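Local coordinates for protein uncharacterized N-acetyltransferase D2E76_00625 (Mycobacteroides abscessus, PDB 6YCA) that probably transfers the acetyl group of acetyl coenzyme A to amino groups as a GCN5-related N-acetyltransferase of the Eis type, yet is unable to modify aminoglycosides, at residues Pro329-Val334 against Arg345-Ser350; Thr156-Arg161 against Val277-Pro282; Glu36-Val41 against Gly73-Gly78; Gly149-Ser154 against Thr308-Val313. All coordinates share one frame; numbering follows the deposited sequence.

Contact 1: Pro329-Val334 against Arg345-Ser350; sequences PVVIEV and RFSVSS
With its CG anti to the backbone N (chi1 -176°), E333 stretches out beside R345, whose CG is turned anti to the carbonyl carbon (chi1 -64°). The two extended chains point the same way, their CG atoms 3.9 Å apart. Carboxylate and guanidinium planes are 50° apart, and E333 OE1 stays 3.8 Å from R345 NE, a long salt bridge; R345 NH1 also bonds the carbonyl of H358. On the same face, V331 CG1 lies 4.0 Å from R345 CB. V330, I332, F346 and V348 turn to the other face, where I332 CD1 meets V348 CG2 at 4.0 Å. V334 CG2 approaches F346 CD2 at 3.8 Å, within the plane of the ring and at its edge. The antiparallel backbones are joined by hydrogen-bonded pairs V330-V348 and I332-F346, with I332 N 2.9 Å from F346 O. This is a beta hairpin of the sterol carrier protein domain, its apolar face covered by helix 315-321, which meets F346 and V348, and by helix 395-403, whose F403 touches I332 and V348. That face is wholly apolar, whereas the other mixes the buried V331 with S347 and the E333-R345 pair, whose long separation probably gives only modest attraction.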
loop_
_atom_site.group_PDB
_atom_site.type_symbol
_atom_site.label_atom_id
_atom_site.label_comp_id
_atom_site.label_asym_id
_atom_site.label_seq_id
_atom_site.Cartn_x
_atom_site.Cartn_y
_atom_site.Cartn_z
ATOM N N PRO A 329 18.986 -14.429 51.382
ATOM C CA PRO A 329 19.919 -13.585 50.626
ATOM C C PRO A 329 20.585 -14.338 49.484
ATOM O O PRO A 329 20.823 -15.546 49.550
ATOM C CB PRO A 329 20.949 -13.159 51.681
ATOM C CG PRO A 329 20.259 -13.337 52.987
ATOM C CD PRO A 329 19.345 -14.508 52.808
ATOM N N VAL A 330 20.875 -13.599 48.419
ATOM C CA VAL A 330 21.612 -14.098 47.268
ATOM C C VAL A 330 22.828 -13.202 47.068
ATOM O O VAL A 330 22.737 -11.978 47.218
ATOM C CB VAL A 330 20.716 -14.084 46.012
ATOM C CG1 VAL A 330 21.515 -14.436 44.773
ATOM C CG2 VAL A 330 19.550 -15.038 46.190
ATOM N N VAL A 331 23.966 -13.807 46.741
ATOM C CA VAL A 331 25.207 -13.074 46.515
ATOM C C VAL A 331 25.419 -12.938 45.015
ATOM O O VAL A 331 25.489 -13.942 44.295
ATOM C CB VAL A 331 26.403 -13.760 47.189
ATOM C CG1 VAL A 331 27.673 -12.959 46.930
ATOM C CG2 VAL A 331 26.150 -13.911 48.680
ATOM N N ILE A 332 25.509 -11.698 44.542
ATOM C CA ILE A 332 25.663 -11.389 43.124
ATOM C C ILE A 332 27.050 -10.803 42.902
ATOM O O ILE A 332 27.407 -9.790 43.516
ATOM C CB ILE A 332 24.577 -10.416 42.641
ATOM C CG1 ILE A 332 23.188 -10.976 42.946
ATOM C CG2 ILE A 332 24.736 -10.141 41.164
ATOM C CD1 ILE A 332 22.060 -10.043 42.573
ATOM N N GLU A 333 27.831 -11.429 42.027
ATOM C CA GLU A 333 29.120 -10.880 41.625
ATOM C C GLU A 333 28.915 -10.047 40.364
ATOM O O GLU A 333 28.498 -10.570 39.324
ATOM C CB GLU A 333 30.144 -11.991 41.387
ATOM C CG GLU A 333 31.548 -11.478 41.065
ATOM C CD GLU A 333 32.565 -12.592 40.869
ATOM O OE1 GLU A 333 32.252 -13.756 41.189
ATOM O OE2 GLU A 333 33.680 -12.307 40.389
ATOM N N VAL A 334 29.212 -8.753 40.458
ATOM C CA VAL A 334 28.968 -7.798 39.384
ATOM C C VAL A 334 30.299 -7.427 38.747
ATOM O O VAL A 334 31.281 -7.163 39.454
ATOM C CB VAL A 334 28.245 -6.550 39.915
ATOM C CG1 VAL A 334 27.926 -5.591 38.773
ATOM C CG2 VAL A 334 26.986 -6.954 40.668
ATOM N N ARG A 345 31.208 -8.255 45.087
ATOM C CA ARG A 345 30.124 -9.184 45.375
ATOM C C ARG A 345 29.194 -8.549 46.398
ATOM O O ARG A 345 29.655 -8.037 47.423
ATOM C CB ARG A 345 30.667 -10.502 45.928
ATOM C CG ARG A 345 31.530 -11.288 44.959
ATOM C CD ARG A 345 32.183 -12.468 45.659
ATOM N NE ARG A 345 33.139 -13.154 44.795
ATOM C CZ ARG A 345 33.868 -14.197 45.173
ATOM N NH1 ARG A 345 33.752 -14.677 46.404
ATOM N NH2 ARG A 345 34.716 -14.758 44.322
ATOM N N PHE A 346 27.891 -8.583 46.123
ATOM C CA PHE A 346 26.896 -7.960 46.986
ATOM C C PHE A 346 25.885 -9.000 47.439
ATOM O O PHE A 346 25.286 -9.692 46.610
ATOM C CB PHE A 346 26.154 -6.837 46.257
ATOM C CG PHE A 346 27.054 -5.801 45.664
ATOM C CD1 PHE A 346 27.563 -4.782 46.446
ATOM C CD2 PHE A 346 27.391 -5.843 44.321
ATOM C CE1 PHE A 346 28.392 -3.824 45.900
ATOM C CE2 PHE A 346 28.220 -4.886 43.770
ATOM C CZ PHE A 346 28.721 -3.875 44.559
ATOM N N SER A 347 25.693 -9.099 48.750
ATOM C CA SER A 347 24.637 -9.923 49.324
ATOM C C SER A 347 23.386 -9.061 49.428
ATOM O O SER A 347 23.340 -8.118 50.223
ATOM C CB SER A 347 25.057 -10.431 50.699
ATOM O OG SER A 347 23.976 -11.061 51.363
ATOM N N VAL A 348 22.375 -9.374 48.623
ATOM C CA VAL A 348 21.140 -8.601 48.571
ATOM C C VAL A 348 20.037 -9.393 49.260
ATOM O O VAL A 348 19.846 -10.583 48.985
ATOM C CB VAL A 348 20.758 -8.207 47.132
ATOM C CG1 VAL A 348 21.769 -7.223 46.581
ATOM C CG2 VAL A 348 20.673 -9.427 46.239
ATOM N N SER A 349 19.327 -8.735 50.171
ATOM C CA SER A 349 18.198 -9.342 50.856
ATOM C C SER A 349 17.261 -8.229 51.294
ATOM O O SER A 349 17.617 -7.048 51.282
ATOM C CB SER A 349 18.650 -10.175 52.058
ATOM O OG SER A 349 19.197 -9.346 53.068
ATOM N N SER A 350 16.047 -8.622 51.684
ATOM C CA SER A 350 15.062 -7.645 52.136
ATOM C C SER A 350 15.511 -6.882 53.381
ATOM O O SER A 350 14.977 -5.801 53.654
ATOM C CB SER A 350 13.715 -8.339 52.368
ATOM O OG SER A 350 12.711 -7.416 52.750
#

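Contact 2: Thr156-Arg161 against Val277-Pro282; sequences TYRIQR and VIELGP
Backbone hydrogen bonds join Y157 to L280 and I159 to I278 as antiparallel hydrogen-bonded pairs, with I159 N 2.8 Å from I278 O. Alternating with them are the non-hydrogen-bonded pairs R158-E279 and Q160-V277, where CA-H...O contacts form, such as E279 CA to Y157 O at 3.2 Å. Apolar contacts fill the face bearing Y157, I159, I278 and L280: I159 CD1 abuts L280 CD2 at 3.7 Å, and the CB atoms of I159 and I278 are 4.1 Å apart. There Y157 OH bonds the carbonyl of P284. Just past the strand, R161 lays its CG 4.0 Å from I278 CD1, and its NE and NH1 bond the carbonyls of V275 and L270. On the other face, polar groups meet carbon. R158 bends at chi3 (60°), which brings the edge of its guanidinium, in plane, to V277 CG1, with NE 3.8 Å from that methyl; R158 and E279 form no salt bridge. E279 brings OE2 to 3.4 Å from T156 CG2, a packing contact and not a hydrogen bond. Strand 299-312 flanks 149-160 on its other side, and 248-256 flanks 277-284. L269 and L270 of helix 259-270 close over I278, and L270 also covers I159.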
loop_
_atom_site.group_PDB
_atom_site.type_symbol
_atom_site.label_atom_id
_atom_site.label_comp_id
_atom_site.label_asym_id
_atom_site.label_seq_id
_atom_site.Cartn_x
_atom_site.Cartn_y
_atom_site.Cartn_z
ATOM N N THR A 156 2.627 0.500 22.105
ATOM C CA THR A 156 1.661 1.343 21.418
ATOM C C THR A 156 0.407 0.534 21.131
ATOM O O THR A 156 0.478 -0.528 20.504
ATOM C CB THR A 156 2.232 1.833 20.097
ATOM O OG1 THR A 156 3.502 2.441 20.337
ATOM C CG2 THR A 156 1.294 2.859 19.474
ATOM N N TYR A 157 -0.737 1.042 21.570
ATOM C CA TYR A 157 -2.005 0.353 21.416
ATOM C C TYR A 157 -2.912 1.099 20.443
ATOM O O TYR A 157 -2.973 2.332 20.456
ATOM C CB TYR A 157 -2.707 0.243 22.769
ATOM C CG TYR A 157 -1.887 -0.485 23.800
ATOM C CD1 TYR A 157 -0.935 0.188 24.553
ATOM C CD2 TYR A 157 -2.055 -1.843 24.020
ATOM C CE1 TYR A 157 -0.176 -0.469 25.498
ATOM C CE2 TYR A 157 -1.303 -2.509 24.967
ATOM C CZ TYR A 157 -0.365 -1.816 25.705
ATOM O OH TYR A 157 0.390 -2.469 26.649
ATOM N N ARG A 158 -3.607 0.340 19.598
ATOM C CA ARG A 158 -4.697 0.845 18.771
ATOM C C ARG A 158 -5.981 0.170 19.231
ATOM O O ARG A 158 -6.088 -1.061 19.194
ATOM C CB ARG A 158 -4.500 0.550 17.285
ATOM C CG ARG A 158 -3.546 1.425 16.504
ATOM C CD ARG A 158 -3.624 0.963 15.053
ATOM N NE ARG A 158 -4.982 1.102 14.522
ATOM C CZ ARG A 158 -5.432 0.496 13.421
ATOM N NH1 ARG A 158 -4.637 -0.312 12.723
ATOM N NH2 ARG A 158 -6.687 0.679 13.022
ATOM N N ILE A 159 -6.937 0.975 19.681
ATOM C CA ILE A 159 -8.223 0.492 20.164
ATOM C C ILE A 159 -9.274 0.840 19.123
ATOM O O ILE A 159 -9.390 2.003 18.717
ATOM C CB ILE A 159 -8.577 1.132 21.515
ATOM C CG1 ILE A 159 -7.490 0.830 22.550
ATOM C CG2 ILE A 159 -9.933 0.632 21.986
ATOM C CD1 ILE A 159 -7.742 1.471 23.901
ATOM N N GLN A 160 -10.029 -0.160 18.680
ATOM C CA GLN A 160 -11.182 0.078 17.815
ATOM C C GLN A 160 -12.365 0.370 18.734
ATOM O O GLN A 160 -12.945 -0.542 19.328
ATOM C CB GLN A 160 -11.437 -1.109 16.892
ATOM C CG GLN A 160 -11.884 -0.705 15.487
ATOM C CD GLN A 160 -12.618 -1.816 14.750
ATOM O OE1 GLN A 160 -13.765 -1.643 14.326
ATOM N NE2 GLN A 160 -11.956 -2.961 14.585
ATOM N N ARG A 161 -12.709 1.657 18.866
ATOM C CA ARG A 161 -13.621 2.094 19.925
ATOM C C ARG A 161 -14.984 1.418 19.852
ATOM O O ARG A 161 -15.602 1.174 20.893
ATOM C CB ARG A 161 -13.775 3.615 19.916
ATOM C CG ARG A 161 -14.498 4.169 21.133
ATOM C CD ARG A 161 -14.768 5.650 20.976
ATOM N NE ARG A 161 -15.754 5.917 19.932
ATOM C CZ ARG A 161 -17.069 5.919 20.121
ATOM N NH1 ARG A 161 -17.571 5.674 21.323
ATOM N NH2 ARG A 161 -17.883 6.176 19.105
ATOM N N VAL A 277 -10.864 5.278 16.192
ATOM C CA VAL A 277 -9.646 4.594 16.608
ATOM C C VAL A 277 -8.970 5.420 17.690
ATOM O O VAL A 277 -8.804 6.633 17.539
ATOM C CB VAL A 277 -8.686 4.405 15.419
ATOM C CG1 VAL A 277 -7.400 3.746 15.873
ATOM C CG2 VAL A 277 -9.354 3.603 14.324
ATOM N N ILE A 278 -8.566 4.766 18.774
ATOM C CA ILE A 278 -7.838 5.415 19.857
ATOM C C ILE A 278 -6.433 4.832 19.874
ATOM O O ILE A 278 -6.261 3.618 20.039
ATOM C CB ILE A 278 -8.537 5.202 21.211
ATOM C CG1 ILE A 278 -10.020 5.572 21.111
ATOM C CG2 ILE A 278 -7.858 6.021 22.297
ATOM C CD1 ILE A 278 -10.823 5.200 22.345
ATOM N N GLU A 279 -5.426 5.683 19.711
ATOM C CA GLU A 279 -4.038 5.239 19.736
ATOM C C GLU A 279 -3.355 5.786 20.981
ATOM O O GLU A 279 -3.272 7.003 21.167
ATOM C CB GLU A 279 -3.275 5.601 18.461
ATOM C CG GLU A 279 -1.900 4.929 18.402
ATOM C CD GLU A 279 -1.268 4.961 17.018
ATOM O OE1 GLU A 279 -1.735 5.747 16.162
ATOM O OE2 GLU A 279 -0.306 4.186 16.786
ATOM N N LEU A 280 -2.886 4.879 21.830
ATOM C CA LEU A 280 -2.176 5.213 23.055
ATOM C C LEU A 280 -0.711 4.883 22.833
ATOM O O LEU A 280 -0.392 3.800 22.334
ATOM C CB LEU A 280 -2.675 4.348 24.215
ATOM C CG LEU A 280 -4.071 4.420 24.841
ATOM C CD1 LEU A 280 -4.320 5.756 25.521
ATOM C CD2 LEU A 280 -5.170 4.095 23.836
ATOM N N GLY A 281 0.174 5.815 23.168
ATOM C CA GLY A 281 1.591 5.566 23.052
ATOM C C GLY A 281 2.438 6.765 23.421
ATOM O O GLY A 281 2.123 7.908 23.070
ATOM N N PRO A 282 3.550 6.527 24.134
ATOM C CA PRO A 282 3.956 5.223 24.664
ATOM C C PRO A 282 3.215 4.873 25.950
ATOM O O PRO A 282 2.891 5.774 26.721
ATOM C CB PRO A 282 5.437 5.433 24.972
ATOM C CG PRO A 282 5.525 6.854 25.329
ATOM C CD PRO A 282 4.559 7.561 24.421
#

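Contact 3: Glu36-Val41 against Gly73-Gly78; sequences ERAFTV and GELIGG
R37 O is gripped twice within the helix: T40 OG1 donates to it at 2.6 Å and V41 N at 2.9 Å. The hydroxyl comes in well bent, with a C=O...donor angle of 117°, while the amide makes the regular helical bond. With CG anti to its backbone N (chi1 -180°), L75 sends CD2 into the helix surface, against the backbone N and CB of A38 and the CB and CG of R37; it lies 3.7 Å from A38 CB and 3.9 Å from R37 CG. The arginine runs past the leucine the other way, its chain bent at chi2 and chi3, and touches it with CB and CG. Helix 32-46 here packs on the start of strand 75-87 in the N-terminal acetyltransferase (GNAT) domain, the short segments meeting at 71° with their axes 7.8 Å apart. The strand carries a classic beta bulge, I76 and G77 both facing A69. The two methyls of V41 rest on successive parts of the strand backbone: CG2 lies 3.7 Å from L75 O, and CG1 packs 3.7 Å from G77 CA. Beyond these two segments, A38 also packs on L29 and Y66, V41 on L105, and L75 on F70 of strand 67-70.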
loop_
_atom_site.group_PDB
_atom_site.type_symbol
_atom_site.label_atom_id
_atom_site.label_comp_id
_atom_site.label_asym_id
_atom_site.label_seq_id
_atom_site.Cartn_x
_atom_site.Cartn_y
_atom_site.Cartn_z
ATOM N N GLU A 36 25.679 27.279 23.068
ATOM C CA GLU A 36 24.991 27.386 21.784
ATOM C C GLU A 36 25.675 26.535 20.721
ATOM O O GLU A 36 25.005 25.933 19.872
ATOM C CB GLU A 36 24.889 28.844 21.334
ATOM C CG GLU A 36 23.935 29.689 22.163
ATOM C CD GLU A 36 23.921 31.145 21.730
ATOM O OE1 GLU A 36 24.737 31.512 20.858
ATOM O OE2 GLU A 36 23.100 31.923 22.264
ATOM N N ARG A 37 27.007 26.462 20.761
ATOM C CA ARG A 37 27.724 25.644 19.791
ATOM C C ARG A 37 27.489 24.159 20.031
ATOM O O ARG A 37 27.329 23.390 19.076
ATOM C CB ARG A 37 29.216 25.964 19.856
ATOM C CG ARG A 37 30.052 25.206 18.841
ATOM C CD ARG A 37 29.807 25.690 17.427
ATOM N NE ARG A 37 30.292 27.050 17.220
ATOM C CZ ARG A 37 30.078 27.752 16.113
ATOM N NH1 ARG A 37 29.391 27.214 15.113
ATOM N NH2 ARG A 37 30.552 28.987 16.003
ATOM N N ALA A 38 27.447 23.740 21.296
ATOM C CA ALA A 38 27.162 22.344 21.599
ATOM C C ALA A 38 25.776 21.927 21.125
ATOM O O ALA A 38 25.579 20.776 20.716
ATOM C CB ALA A 38 27.315 22.097 23.095
ATOM N N PHE A 39 24.806 22.843 21.162
ATOM C CA PHE A 39 23.475 22.526 20.654
ATOM C C PHE A 39 23.498 22.304 19.147
ATOM O O PHE A 39 22.883 21.356 18.644
ATOM C CB PHE A 39 22.495 23.639 21.023
ATOM C CG PHE A 39 21.519 23.259 22.103
ATOM C CD1 PHE A 39 21.550 21.999 22.675
ATOM C CD2 PHE A 39 20.565 24.165 22.540
ATOM C CE1 PHE A 39 20.651 21.652 23.670
ATOM C CE2 PHE A 39 19.662 23.825 23.534
ATOM C CZ PHE A 39 19.705 22.566 24.100
ATOM N N THR A 40 24.199 23.167 18.411
ATOM C CA THR A 40 24.317 22.983 16.969
ATOM C C THR A 40 25.093 21.715 16.632
ATOM O O THR A 40 24.793 21.052 15.632
ATOM C CB THR A 40 24.972 24.209 16.337
ATOM O OG1 THR A 40 26.265 24.410 16.921
ATOM C CG2 THR A 40 24.118 25.448 16.573
ATOM N N VAL A 41 26.092 21.371 17.450
ATOM C CA VAL A 41 26.856 20.148 17.232
ATOM C C VAL A 41 25.984 18.922 17.456
ATOM O O VAL A 41 26.020 17.966 16.672
ATOM C CB VAL A 41 28.107 20.148 18.131
ATOM C CG1 VAL A 41 28.661 18.751 18.302
ATOM C CG2 VAL A 41 29.171 21.060 17.550
ATOM N N GLY A 73 41.235 23.259 19.904
ATOM C CA GLY A 73 40.421 24.364 20.412
ATOM C C GLY A 73 39.103 24.569 19.697
ATOM O O GLY A 73 38.699 25.713 19.452
ATOM N N GLU A 74 38.408 23.483 19.368
ATOM C CA GLU A 74 37.177 23.559 18.592
ATOM C C GLU A 74 36.197 22.526 19.121
ATOM O O GLU A 74 36.527 21.339 19.192
ATOM C CB GLU A 74 37.454 23.286 17.108
ATOM C CG GLU A 74 36.205 23.208 16.240
ATOM C CD GLU A 74 36.476 22.586 14.882
ATOM O OE1 GLU A 74 37.601 22.081 14.674
ATOM O OE2 GLU A 74 35.566 22.596 14.024
ATOM N N LEU A 75 34.995 22.973 19.479
ATOM C CA LEU A 75 34.001 22.067 20.039
ATOM C C LEU A 75 33.424 21.199 18.928
ATOM O O LEU A 75 32.816 21.710 17.980
ATOM C CB LEU A 75 32.894 22.874 20.709
ATOM C CG LEU A 75 31.770 22.063 21.350
ATOM C CD1 LEU A 75 32.339 21.182 22.440
ATOM C CD2 LEU A 75 30.715 22.985 21.918
ATOM N N ILE A 76 33.605 19.881 19.050
ATOM C CA ILE A 76 33.218 18.943 18.006
ATOM C C ILE A 76 32.335 17.807 18.500
ATOM O O ILE A 76 31.993 16.917 17.719
ATOM C CB ILE A 76 34.433 18.402 17.219
ATOM C CG1 ILE A 76 35.537 17.944 18.172
ATOM C CG2 ILE A 76 34.964 19.470 16.276
ATOM C CD1 ILE A 76 35.356 16.555 18.720
ATOM N N GLY A 77 31.958 17.803 19.776
ATOM C CA GLY A 77 31.086 16.778 20.323
ATOM C C GLY A 77 30.745 17.128 21.754
ATOM O O GLY A 77 31.324 18.046 22.342
ATOM N N GLY A 78 29.790 16.391 22.311
ATOM C CA GLY A 78 29.390 16.688 23.675
ATOM C C GLY A 78 28.411 15.679 24.228
ATOM O O GLY A 78 27.912 14.802 23.519
#

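Contact 4: Gly149-Ser154 against Thr308-Val313; sequences GIATSS and TWLRLV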
loop_
_atom_site.group_PDB
_atom_site.type_symbol
_atom_site.label_atom_id
_atom_site.label_comp_id
_atom_site.label_asym_id
_atom_site.label_seq_id
_atom_site.Cartn_x
_atom_site.Cartn_y
_atom_site.Cartn_z
ATOM N N GLY A 149 21.988 -0.819 30.180
ATOM C CA GLY A 149 21.130 -1.933 29.831
ATOM C C GLY A 149 19.705 -1.462 29.635
ATOM O O GLY A 149 19.268 -0.477 30.230
ATOM N N ILE A 150 18.989 -2.159 28.756
ATOM C CA ILE A 150 17.590 -1.824 28.500
ATOM C C ILE A 150 16.767 -2.241 29.715
ATOM O O ILE A 150 16.576 -3.434 29.962
ATOM C CB ILE A 150 17.072 -2.487 27.224
ATOM C CG1 ILE A 150 17.909 -2.052 26.020
ATOM C CG2 ILE A 150 15.621 -2.119 27.013
ATOM C CD1 ILE A 150 17.486 -2.703 24.721
ATOM N N ALA A 151 16.270 -1.263 30.472
ATOM C CA ALA A 151 15.580 -1.549 31.725
ATOM C C ALA A 151 14.064 -1.468 31.633
ATOM O O ALA A 151 13.378 -2.159 32.395
ATOM C CB ALA A 151 16.062 -0.605 32.832
ATOM N N THR A 152 13.518 -0.638 30.741
ATOM C CA THR A 152 12.077 -0.574 30.533
ATOM C C THR A 152 11.787 -0.536 29.043
ATOM O O THR A 152 12.607 -0.072 28.247
ATOM C CB THR A 152 11.431 0.679 31.152
ATOM O OG1 THR A 152 11.641 1.806 30.288
ATOM C CG2 THR A 152 11.999 0.970 32.538
ATOM N N SER A 153 10.592 -0.995 28.681
ATOM C CA SER A 153 10.109 -0.914 27.313
ATOM C C SER A 153 8.716 -0.300 27.322
ATOM O O SER A 153 8.019 -0.301 28.342
ATOM C CB SER A 153 10.062 -2.291 26.635
ATOM O OG SER A 153 11.353 -2.871 26.551
ATOM N N SER A 154 8.327 0.235 26.171
ATOM C CA SER A 154 7.036 0.879 25.994
ATOM C C SER A 154 6.293 0.239 24.829
ATOM O O SER A 154 6.897 -0.340 23.920
ATOM C CB SER A 154 7.208 2.384 25.755
ATOM O OG SER A 154 7.771 2.635 24.480
ATOM N N THR A 308 13.959 2.696 28.421
ATOM C CA THR A 308 14.977 3.160 29.351
ATOM C C THR A 308 16.259 2.365 29.150
ATOM O O THR A 308 16.274 1.141 29.324
ATOM C CB THR A 308 14.501 2.996 30.793
ATOM O OG1 THR A 308 13.243 3.655 30.977
ATOM C CG2 THR A 308 15.521 3.591 31.747
ATOM N N TRP A 309 17.332 3.056 28.784
ATOM C CA TRP A 309 18.676 2.490 28.818
ATOM C C TRP A 309 19.279 2.926 30.150
ATOM O O TRP A 309 19.686 4.078 30.314
ATOM C CB TRP A 309 19.507 2.961 27.629
ATOM C CG TRP A 309 19.088 2.344 26.332
ATOM C CD1 TRP A 309 17.989 2.658 25.597
ATOM C CD2 TRP A 309 19.749 1.282 25.630
ATOM N NE1 TRP A 309 17.930 1.872 24.473
ATOM C CE2 TRP A 309 18.998 1.017 24.472
ATOM C CE3 TRP A 309 20.905 0.533 25.870
ATOM C CZ2 TRP A 309 19.364 0.041 23.552
ATOM C CZ3 TRP A 309 21.267 -0.437 24.955
ATOM C CH2 TRP A 309 20.498 -0.674 23.812
ATOM N N LEU A 310 19.301 2.006 31.108
ATOM C CA LEU A 310 19.688 2.299 32.480
ATOM C C LEU A 310 21.143 1.922 32.715
ATOM O O LEU A 310 21.601 0.864 32.274
ATOM C CB LEU A 310 18.793 1.537 33.459
ATOM C CG LEU A 310 19.067 1.751 34.944
ATOM C CD1 LEU A 310 18.934 3.216 35.297
ATOM C CD2 LEU A 310 18.118 0.917 35.775
ATOM N N ARG A 311 21.870 2.803 33.400
ATOM C CA ARG A 311 23.269 2.582 33.761
ATOM C C ARG A 311 23.408 2.765 35.267
ATOM O O ARG A 311 23.208 3.870 35.778
ATOM C CB ARG A 311 24.170 3.558 33.010
ATOM C CG ARG A 311 25.572 3.681 33.548
ATOM C CD ARG A 311 26.442 2.479 33.226
ATOM N NE ARG A 311 27.249 2.109 34.385
ATOM C CZ ARG A 311 28.464 1.574 34.326
ATOM N NH1 ARG A 311 29.042 1.351 33.157
ATOM N NH2 ARG A 311 29.105 1.274 35.445
ATOM N N LEU A 312 23.741 1.687 35.974
ATOM C CA LEU A 312 23.942 1.739 37.420
ATOM C C LEU A 312 25.304 2.362 37.716
ATOM O O LEU A 312 26.347 1.769 37.413
ATOM C CB LEU A 312 23.832 0.339 38.016
ATOM C CG LEU A 312 22.493 -0.377 37.815
ATOM C CD1 LEU A 312 22.529 -1.775 38.399
ATOM C CD2 LEU A 312 21.360 0.420 38.432
ATOM N N VAL A 313 25.294 3.554 38.318
ATOM C CA VAL A 313 26.535 4.262 38.623
ATOM C C VAL A 313 27.121 3.800 39.953
ATOM O O VAL A 313 28.327 3.551 40.060
ATOM C CB VAL A 313 26.303 5.785 38.586
ATOM C CG1 VAL A 313 27.604 6.534 38.842
ATOM C CG2 VAL A 313 25.696 6.198 37.249
#
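T308 has the most surface buried here, and its polar atoms converge on T152 and A151. Its carbonyl accepts from A151 N at 2.7 Å. Its amide makes only long, bent bonds to T152 O and T152 OG1, and the donor stands above the carbonyl plane of T152 rather than on a lone pair, a loose pairing. The hydroxyls of T308 and T152 approach closely, a separation too short to be read exactly at this resolution; T152 OG1 has a further partner in the carboxylate of E307. Because A151 and T152 both face T308, this is a classic beta bulge, and A151 CB settles 3.5 Å from L310 CB. Strand 299-312 lies between 149-160 and 132-135, so a strand from the second acetyltransferase (GNAT) sequence range is inserted among those of the first. G149 pairs in antiparallel fashion with L310: G149 N lies 2.7 Å from L310 O, and L310 N returns a bond to G149 O. I150 then covers a face of W309. Its CG1, anti to the carbonyl carbon (chi1 -59°), makes a CH-pi contact 9° off the normal of the six-membered ring, and CD1 reaches W309 CZ2 at 3.5 Å. W309 NE1 bonds D306, and I150 packs on P296 of a third subunit.

From the N terminus, contact 3 closes first, bringing helix 32-46 onto the start of strand 75-87 within the first acetyltransferase range. Strand 149-160 then serves two contacts. Its beginning pairs with strand 299-312 in contact 4, closing a loop of 153 residues; its end meets strand 277-284 in contact 2, which is nested inside that loop. By pairing with both, the strand bridges the two acetyltransferase ranges. Contacts 2 and 4 also touch, P282 CB lying 3.6 Å from S154 CB. Contact 1 closes last, a short hairpin in the sterol carrier protein domain, about 20 Å between centres from contact 4 and on the opposite side of the chain's centre from contact 2. None of the loops cross.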